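Local atomic coordinates of CurD (Moorea producens 3L, PDB entry 5KP7), a protein that probably acts as a hydroxymethylglutaryl synthase of the thiolase-like superfamily and binds 4'-phosphopantetheine. Residues L33-G38 / G195-L200; S272-F277 / V318-G323; T325-L330 / I345-Y350. The protein carries 3 engineered substitutions. One frame throughout, in Å; residues are numbered along the deposited sequence.

Contact 1 (L33-G38 / G195-L200)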
# COMPACT_ATOMS: atom_id res chain seq x y z
N LEU A 33 -0.19 -2.52 -17.28
CA LEU A 33 -0.41 -2.67 -15.85
C LEU A 33 -1.64 -3.55 -15.67
O LEU A 33 -2.70 -3.28 -16.27
CB LEU A 33 -0.67 -1.29 -15.21
CG LEU A 33 -0.86 -1.19 -13.67
CD1 LEU A 33 -0.62 0.23 -13.20
CD2 LEU A 33 -2.23 -1.63 -13.21
N SER A 34 -1.53 -4.54 -14.80
CA SER A 34 -2.64 -5.43 -14.53
C SER A 34 -2.69 -5.73 -13.04
O SER A 34 -1.66 -5.68 -12.35
CB SER A 34 -2.52 -6.68 -15.40
OG SER A 34 -3.52 -7.61 -15.08
N VAL A 35 -3.90 -5.99 -12.53
CA VAL A 35 -4.15 -6.11 -11.08
C VAL A 35 -4.83 -7.45 -10.80
O VAL A 35 -5.67 -7.89 -11.60
CB VAL A 35 -5.12 -4.99 -10.64
CG1 VAL A 35 -5.63 -5.20 -9.21
CG2 VAL A 35 -4.46 -3.64 -10.82
N TYR A 36 -4.51 -8.08 -9.67
CA TYR A 36 -5.32 -9.16 -9.11
C TYR A 36 -5.66 -8.78 -7.69
O TYR A 36 -4.76 -8.70 -6.85
CB TYR A 36 -4.62 -10.50 -9.19
CG TYR A 36 -5.41 -11.64 -8.58
CD1 TYR A 36 -6.67 -11.99 -9.07
CD2 TYR A 36 -4.92 -12.36 -7.50
CE1 TYR A 36 -7.39 -13.03 -8.51
CE2 TYR A 36 -5.65 -13.40 -6.94
CZ TYR A 36 -6.90 -13.74 -7.45
OH TYR A 36 -7.65 -14.79 -6.94
N GLY A 37 -6.95 -8.56 -7.44
CA GLY A 37 -7.43 -8.12 -6.12
C GLY A 37 -8.07 -9.22 -5.30
O GLY A 37 -8.91 -8.94 -4.42
N GLY A 38 -7.70 -10.46 -5.60
CA GLY A 38 -8.12 -11.64 -4.85
C GLY A 38 -9.41 -12.23 -5.36
O GLY A 38 -10.06 -11.68 -6.27
N GLY A 195 -3.10 -8.78 -2.44
CA GLY A 195 -3.24 -8.30 -3.80
C GLY A 195 -1.92 -8.31 -4.50
O GLY A 195 -0.86 -8.40 -3.87
N ALA A 196 -1.98 -8.20 -5.83
CA ALA A 196 -0.78 -8.06 -6.63
C ALA A 196 -1.02 -7.16 -7.81
O ALA A 196 -2.13 -7.08 -8.36
CB ALA A 196 -0.32 -9.42 -7.11
N VAL A 197 0.01 -6.41 -8.17
CA VAL A 197 -0.01 -5.55 -9.34
C VAL A 197 1.22 -5.82 -10.17
O VAL A 197 2.36 -5.77 -9.66
CB VAL A 197 -0.14 -4.03 -8.99
CG1 VAL A 197 -0.21 -3.21 -10.29
CG2 VAL A 197 -1.36 -3.76 -8.13
N ALA A 198 0.99 -6.11 -11.45
CA ALA A 198 2.07 -6.38 -12.40
C ALA A 198 2.28 -5.23 -13.35
O ALA A 198 1.30 -4.68 -13.89
CB ALA A 198 1.76 -7.63 -13.20
N LEU A 199 3.55 -4.86 -13.53
CA LEU A 199 3.95 -3.79 -14.45
C LEU A 199 4.89 -4.32 -15.50
O LEU A 199 5.91 -4.97 -15.17
CB LEU A 199 4.70 -2.67 -13.71
CG LEU A 199 4.05 -2.06 -12.48
CD1 LEU A 199 4.91 -0.95 -11.90
CD2 LEU A 199 2.67 -1.57 -12.77
N LEU A 200 4.60 -4.05 -16.77
CA LEU A 200 5.56 -4.28 -17.84
C LEU A 200 6.24 -2.96 -18.10
O LEU A 200 5.56 -1.98 -18.34
CB LEU A 200 4.85 -4.80 -19.08
CG LEU A 200 5.69 -5.20 -20.31
CD1 LEU A 200 6.59 -6.36 -19.95
CD2 LEU A 200 4.84 -5.49 -21.52
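Leu33 and Leu199 lie side by side on one face of an antiparallel strand pair, both pointing the same way, and CD2 of Leu199 rests 3.7 Å from CG of Leu33. Chi1 of -52° sets CG of Leu199 beside its own backbone N, and from there CD2 swings in toward the neighbouring leucine. A methyl of Leu33, CD2, slants across to CG1 of Val197, 3.9 Å away. Val197 is shared along its face: CG1 meets Leu33 and also lies against the carbonyl O of Ser34, while CG2 runs alongside CG2 of Val35 at 4.1 Å. These are the non-hydrogen-bonded pairs of the ladder, where the CA atoms come closest, and branched valines and leucines cover this face with methyl groups. Between them stand the hydrogen-bonded pairs, Ser34 with Ala198 and Tyr36 with Ala196, whose side chains leave on the opposite face. Each pair exchanges two N-H to O bonds; that from Tyr36 N to Ala196 O is 2.9 Å long and almost straight at 173°. Ala196 is small enough to let Ala82 of helix 75-89 come against it. The Tyr36 ring leads away from Ala196 and is backed by the chain's own turn, Gly38 N sitting 3.6 Å above its plane, over the centre. Both strands are interior to a mixed sheet, between strands 161-168 and 208-219, covered by helices on both faces, consistent with the thiolase-like fold. On the Tyr36 face lies helix 75-89, whose Tyr78 meets the Tyr36 ring edge-to-face; the hydroxyl bonds to Glu73, just before that helix. Helix 325-336 covers the valine and leucine face.

Contact 2 (S272-F277 / V318-G323). With PNS (4'-phosphopantetheine), chain E.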
# COMPACT_ATOMS: atom_id res chain seq x y z
N SER A 272 -1.01 10.00 -5.92
CA SER A 272 -1.20 8.62 -5.46
C SER A 272 -0.20 8.33 -4.36
O SER A 272 0.96 8.79 -4.44
CB SER A 272 -1.04 7.62 -6.60
OG SER A 272 -2.31 7.43 -7.25
N PHE A 273 -0.65 7.59 -3.35
CA PHE A 273 0.17 7.36 -2.14
C PHE A 273 0.13 5.88 -1.79
O PHE A 273 -0.88 5.20 -2.03
CB PHE A 273 -0.46 8.09 -0.95
CG PHE A 273 -0.46 9.62 -1.02
CD1 PHE A 273 -1.41 10.30 -1.76
CD2 PHE A 273 0.40 10.36 -0.23
CE1 PHE A 273 -1.45 11.69 -1.74
CE2 PHE A 273 0.37 11.75 -0.20
CZ PHE A 273 -0.55 12.42 -1.00
N HIS A 274 1.20 5.38 -1.14
CA HIS A 274 1.08 4.16 -0.39
C HIS A 274 -0.06 4.39 0.61
O HIS A 274 -0.05 5.39 1.31
CB HIS A 274 2.37 3.82 0.37
CG HIS A 274 2.20 2.66 1.28
ND1 HIS A 274 1.70 1.47 0.82
CD2 HIS A 274 2.33 2.53 2.62
CE1 HIS A 274 1.57 0.63 1.82
NE2 HIS A 274 1.94 1.24 2.93
N THR A 275 -1.04 3.47 0.64
CA THR A 275 -2.29 3.66 1.34
C THR A 275 -2.56 2.54 2.34
O THR A 275 -3.24 1.56 2.04
CB THR A 275 -3.45 3.82 0.32
OG1 THR A 275 -3.20 4.93 -0.54
CG2 THR A 275 -4.78 4.08 1.05
N PRO A 276 -2.02 2.66 3.57
CA PRO A 276 -2.35 1.66 4.57
C PRO A 276 -3.84 1.63 4.89
O PRO A 276 -4.41 0.57 5.11
CB PRO A 276 -1.52 2.11 5.78
CG PRO A 276 -0.41 2.88 5.21
CD PRO A 276 -1.03 3.63 4.07
N PHE A 277 -4.46 2.82 4.88
CA PHE A 277 -5.90 3.02 4.93
C PHE A 277 -6.12 4.48 4.48
O PHE A 277 -5.23 5.33 4.64
CB PHE A 277 -6.52 2.77 6.31
CG PHE A 277 -5.88 3.52 7.44
CD1 PHE A 277 -4.71 3.05 8.01
CD2 PHE A 277 -6.47 4.67 7.98
CE1 PHE A 277 -4.11 3.71 9.08
CE2 PHE A 277 -5.85 5.35 9.04
CZ PHE A 277 -4.68 4.86 9.59
N VAL A 318 -9.65 -3.39 -1.44
CA VAL A 318 -8.66 -4.45 -1.23
C VAL A 318 -7.95 -4.37 0.12
O VAL A 318 -7.49 -5.41 0.64
CB VAL A 318 -7.65 -4.42 -2.40
CG1 VAL A 318 -6.63 -5.46 -2.26
CG2 VAL A 318 -8.36 -4.67 -3.71
N GLY A 319 -7.83 -3.18 0.68
CA GLY A 319 -7.09 -2.98 1.94
C GLY A 319 -5.63 -2.68 1.65
O GLY A 319 -5.25 -2.40 0.50
N ASN A 320 -4.78 -2.73 2.67
CA ASN A 320 -3.36 -2.49 2.45
C ASN A 320 -2.78 -3.77 1.82
O ASN A 320 -2.82 -4.84 2.45
CB ASN A 320 -2.70 -2.25 3.81
CG ASN A 320 -1.22 -1.95 3.73
OD1 ASN A 320 -0.64 -1.86 2.66
ND2 ASN A 320 -0.63 -1.72 4.88
N ILE A 321 -2.25 -3.65 0.60
CA ILE A 321 -1.61 -4.76 -0.09
C ILE A 321 -0.09 -4.52 -0.19
O ILE A 321 0.58 -5.02 -1.08
CB ILE A 321 -2.28 -5.11 -1.42
CG1 ILE A 321 -2.31 -3.96 -2.42
CG2 ILE A 321 -3.70 -5.55 -1.13
CD1 ILE A 321 -2.70 -4.34 -3.86
N MET A 322 0.42 -3.84 0.83
CA MET A 322 1.85 -3.66 1.08
C MET A 322 2.56 -3.07 -0.09
O MET A 322 2.16 -2.01 -0.54
CB MET A 322 2.51 -4.97 1.56
CG MET A 322 1.83 -5.69 2.65
SD MET A 322 1.66 -4.66 4.04
CE MET A 322 0.03 -5.24 4.48
N GLY A 323 3.56 -3.74 -0.65
CA GLY A 323 4.34 -3.13 -1.73
C GLY A 323 3.62 -2.86 -3.04
O GLY A 323 4.15 -2.13 -3.86
O23 PNS E . -7.62 4.30 14.32
P24 PNS E . -6.41 3.58 14.86
O26 PNS E . -6.42 3.09 16.29
O27 PNS E . -6.12 2.24 13.98
C28 PNS E . -6.11 2.26 12.56
C29 PNS E . -6.72 0.99 11.98
C30 PNS E . -6.52 0.83 10.48
C31 PNS E . -7.70 0.19 12.88
C32 PNS E . -5.57 -0.07 12.39
O33 PNS E . -5.88 -1.43 11.95
C34 PNS E . -4.14 0.13 11.96
O35 PNS E . -3.39 0.88 12.59
N36 PNS E . -3.77 -0.46 10.82
C37 PNS E . -2.66 0.02 10.03
C38 PNS E . -1.31 -0.47 10.45
C39 PNS E . -0.37 0.17 9.46
O40 PNS E . -0.07 -0.42 8.43
N41 PNS E . 0.06 1.40 9.76
C42 PNS E . 0.96 2.10 8.86
C43 PNS E . 1.10 3.57 9.20
S44 PNS E . 2.32 4.20 8.03
O HOH W 1 2.76 0.63 -1.74
O HOH W 2 1.86 0.20 5.64
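His274 and Pro276 meet Asn320 and Met322 in a buried contact between two loops, bridged by water rather than joined by direct hydrogen bonds, in the wall of the phosphopantetheine pocket. One loop leaves strand 270-273; the other links helices 309-318 and 325-336. The edge of the His274 ring, at CE1, comes 3.4 Å from OD1 of Asn320, with ring and amide planes turned 59° apart. Both ring nitrogens use water: ND1 shares one with the carbonyl O of Met322, and NE2, 2.9 Å from a second water lying in the ring plane, shares that water with ND2 of Asn320. The same water makes a weak bond to O40 of the ligand. Asn320 suits this place because its amide works at both ends. OD1 accepts the N-H of Met322 at 2.9 Å, an Asx turn, although the donor stands well above the carbonyl plane, and this leaves ND2 directed toward the water and ligand. The turn follows Gly319, at whose backbone angles a CB would jam against the carbonyl O of Val318. Beside the amide, CB of Asn320 packs 3.5 Å from the carbonyl O of Pro276, whose rigid ring lines the ligand: CB of Pro276 is 3.9 Å from PNS O40. One face of the Phe277 ring takes the ligand methyl C30, 3.8 Å from CD1.

Contact 3 (T325-L330 / I345-Y350)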
# COMPACT_ATOMS: atom_id res chain seq x y z
N THR A 325 0.46 -1.52 -3.06
CA THR A 325 -0.65 -0.59 -2.83
C THR A 325 -0.52 0.68 -3.64
O THR A 325 -1.50 1.15 -4.24
CB THR A 325 -0.82 -0.24 -1.34
OG1 THR A 325 -0.85 -1.44 -0.57
CG2 THR A 325 -2.11 0.54 -1.12
N LEU A 326 0.67 1.27 -3.68
CA LEU A 326 0.85 2.50 -4.51
C LEU A 326 0.53 2.27 -6.00
O LEU A 326 -0.00 3.14 -6.68
CB LEU A 326 2.29 3.05 -4.34
CG LEU A 326 2.71 4.20 -5.25
CD1 LEU A 326 1.85 5.42 -4.98
CD2 LEU A 326 4.18 4.55 -4.98
N PHE A 327 0.87 1.08 -6.52
CA PHE A 327 0.57 0.77 -7.91
C PHE A 327 -0.92 0.58 -8.12
O PHE A 327 -1.44 1.00 -9.16
CB PHE A 327 1.35 -0.46 -8.39
CG PHE A 327 2.86 -0.30 -8.35
CD1 PHE A 327 3.46 0.94 -8.44
CD2 PHE A 327 3.66 -1.41 -8.25
CE1 PHE A 327 4.85 1.09 -8.39
CE2 PHE A 327 5.05 -1.28 -8.23
CZ PHE A 327 5.63 -0.02 -8.31
N LEU A 328 -1.60 0.03 -7.13
CA LEU A 328 -3.05 -0.05 -7.21
C LEU A 328 -3.66 1.36 -7.18
O LEU A 328 -4.63 1.64 -7.88
CB LEU A 328 -3.62 -0.90 -6.09
CG LEU A 328 -5.15 -1.08 -6.16
CD1 LEU A 328 -5.60 -1.64 -7.49
CD2 LEU A 328 -5.64 -1.87 -4.98
N SER A 329 -3.12 2.21 -6.30
CA SER A 329 -3.57 3.61 -6.25
C SER A 329 -3.40 4.32 -7.59
O SER A 329 -4.31 5.01 -8.09
CB SER A 329 -2.83 4.37 -5.17
OG SER A 329 -3.28 5.71 -5.16
N LEU A 330 -2.26 4.10 -8.24
CA LEU A 330 -2.05 4.61 -9.60
C LEU A 330 -3.12 4.12 -10.59
O LEU A 330 -3.73 4.93 -11.31
CB LEU A 330 -0.65 4.26 -10.12
CG LEU A 330 -0.37 4.64 -11.57
CD1 LEU A 330 -0.46 6.14 -11.82
CD2 LEU A 330 1.00 4.08 -11.98
N ILE A 345 0.87 12.79 -12.59
CA ILE A 345 0.57 12.17 -11.31
C ILE A 345 1.83 12.13 -10.46
O ILE A 345 2.87 11.63 -10.91
CB ILE A 345 0.03 10.73 -11.51
CG1 ILE A 345 -1.18 10.71 -12.49
CG2 ILE A 345 -0.33 10.12 -10.17
CD1 ILE A 345 -1.71 9.29 -12.78
N GLY A 346 1.72 12.64 -9.24
CA GLY A 346 2.78 12.50 -8.25
C GLY A 346 2.56 11.26 -7.42
O GLY A 346 1.42 10.97 -7.01
N MET A 347 3.64 10.54 -7.16
CA MET A 347 3.62 9.25 -6.52
C MET A 347 4.48 9.26 -5.26
O MET A 347 5.66 9.61 -5.33
CB MET A 347 4.23 8.20 -7.48
CG MET A 347 3.58 8.12 -8.84
SD MET A 347 2.21 6.99 -8.86
CE MET A 347 3.02 5.37 -8.82
N PHE A 348 3.90 8.84 -4.13
CA PHE A 348 4.64 8.74 -2.86
C PHE A 348 4.62 7.32 -2.34
O PHE A 348 3.56 6.77 -2.05
CB PHE A 348 4.10 9.65 -1.76
CG PHE A 348 4.83 9.46 -0.45
CD1 PHE A 348 6.19 9.74 -0.39
CD2 PHE A 348 4.21 8.93 0.65
CE1 PHE A 348 6.92 9.51 0.77
CE2 PHE A 348 4.94 8.71 1.83
CZ PHE A 348 6.30 8.99 1.87
N SER A 349 5.82 6.74 -2.24
CA SER A 349 6.02 5.40 -1.70
C SER A 349 6.66 5.45 -0.34
O SER A 349 7.59 6.22 -0.12
CB SER A 349 6.97 4.63 -2.66
OG SER A 349 7.15 3.33 -2.19
N TYR A 350 6.18 4.62 0.58
CA TYR A 350 6.78 4.46 1.93
C TYR A 350 6.87 2.99 2.25
O TYR A 350 5.94 2.24 1.92
CB TYR A 350 5.91 5.10 3.02
CG TYR A 350 6.47 4.96 4.42
CD1 TYR A 350 7.54 5.73 4.85
CD2 TYR A 350 5.97 4.00 5.31
CE1 TYR A 350 8.09 5.59 6.11
CE2 TYR A 350 6.51 3.87 6.58
CZ TYR A 350 7.57 4.67 6.97
OH TYR A 350 8.12 4.52 8.22
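Leu326 holds CG anti to its own nitrogen (chi1 172°), reaching from its helix to the strand, while Met347 folds back on itself, bent at chi2 (-88°) and again at chi3, bringing its CE methyl up to meet it. That methyl lies 3.8 Å from CG of Leu326 and 4.0 Å from CD2 of Leu330, whose side chain crosses that of Met347 at about a right angle. It also stands at the edge of the Phe327 ring. The flexible thioether suits this position, since an unbranched chain can curl in between two leucines one helical turn apart. Farther along the helix, CD1 of Leu330 meets CD1 of Ile345, methyl to methyl, at 3.5 Å. At the other end CD2 of Leu326 rests 3.6 Å from CB of Ser349, a residue small enough to let the leucine come down beside the backbone, where its two methyls also lie against the carbonyl O of Phe348. Were Leu326 an alanine, CE of Met347 and CB of Ser349 would probably lose their shared partner and the methionine would be freer to turn. Segment 325-330 runs nearly antiparallel to 345-350, at 161°, in keeping with the layered thiolase fold. No hydrogen bond crosses between the two segments, so shape and the burial of methyl groups hold them together.

Helix 325-336 ties the three contacts together. In contact 3 it packs on strand 343-351, and it also reaches contact 1, with CB of Phe327 3.7 Å from CG1 of Val197. Contacts 2 and 3 have centres about 8 Å apart: strands 270-273 and 343-351 are neighbours, with Ser272 N 2.8 Å from Gly346 O. Contact 1 lies farther from contact 2, about 13 Å between centres, yet the two touch where CG2 of Ile321 comes 3.5 Å from Gly195 N. Of the three, contact 2 carries the residues that line the ligand. Thr325, which opens the helix, bonds through OG1 to Ile321 N and Met322 O, joining the pocket loop to the helix.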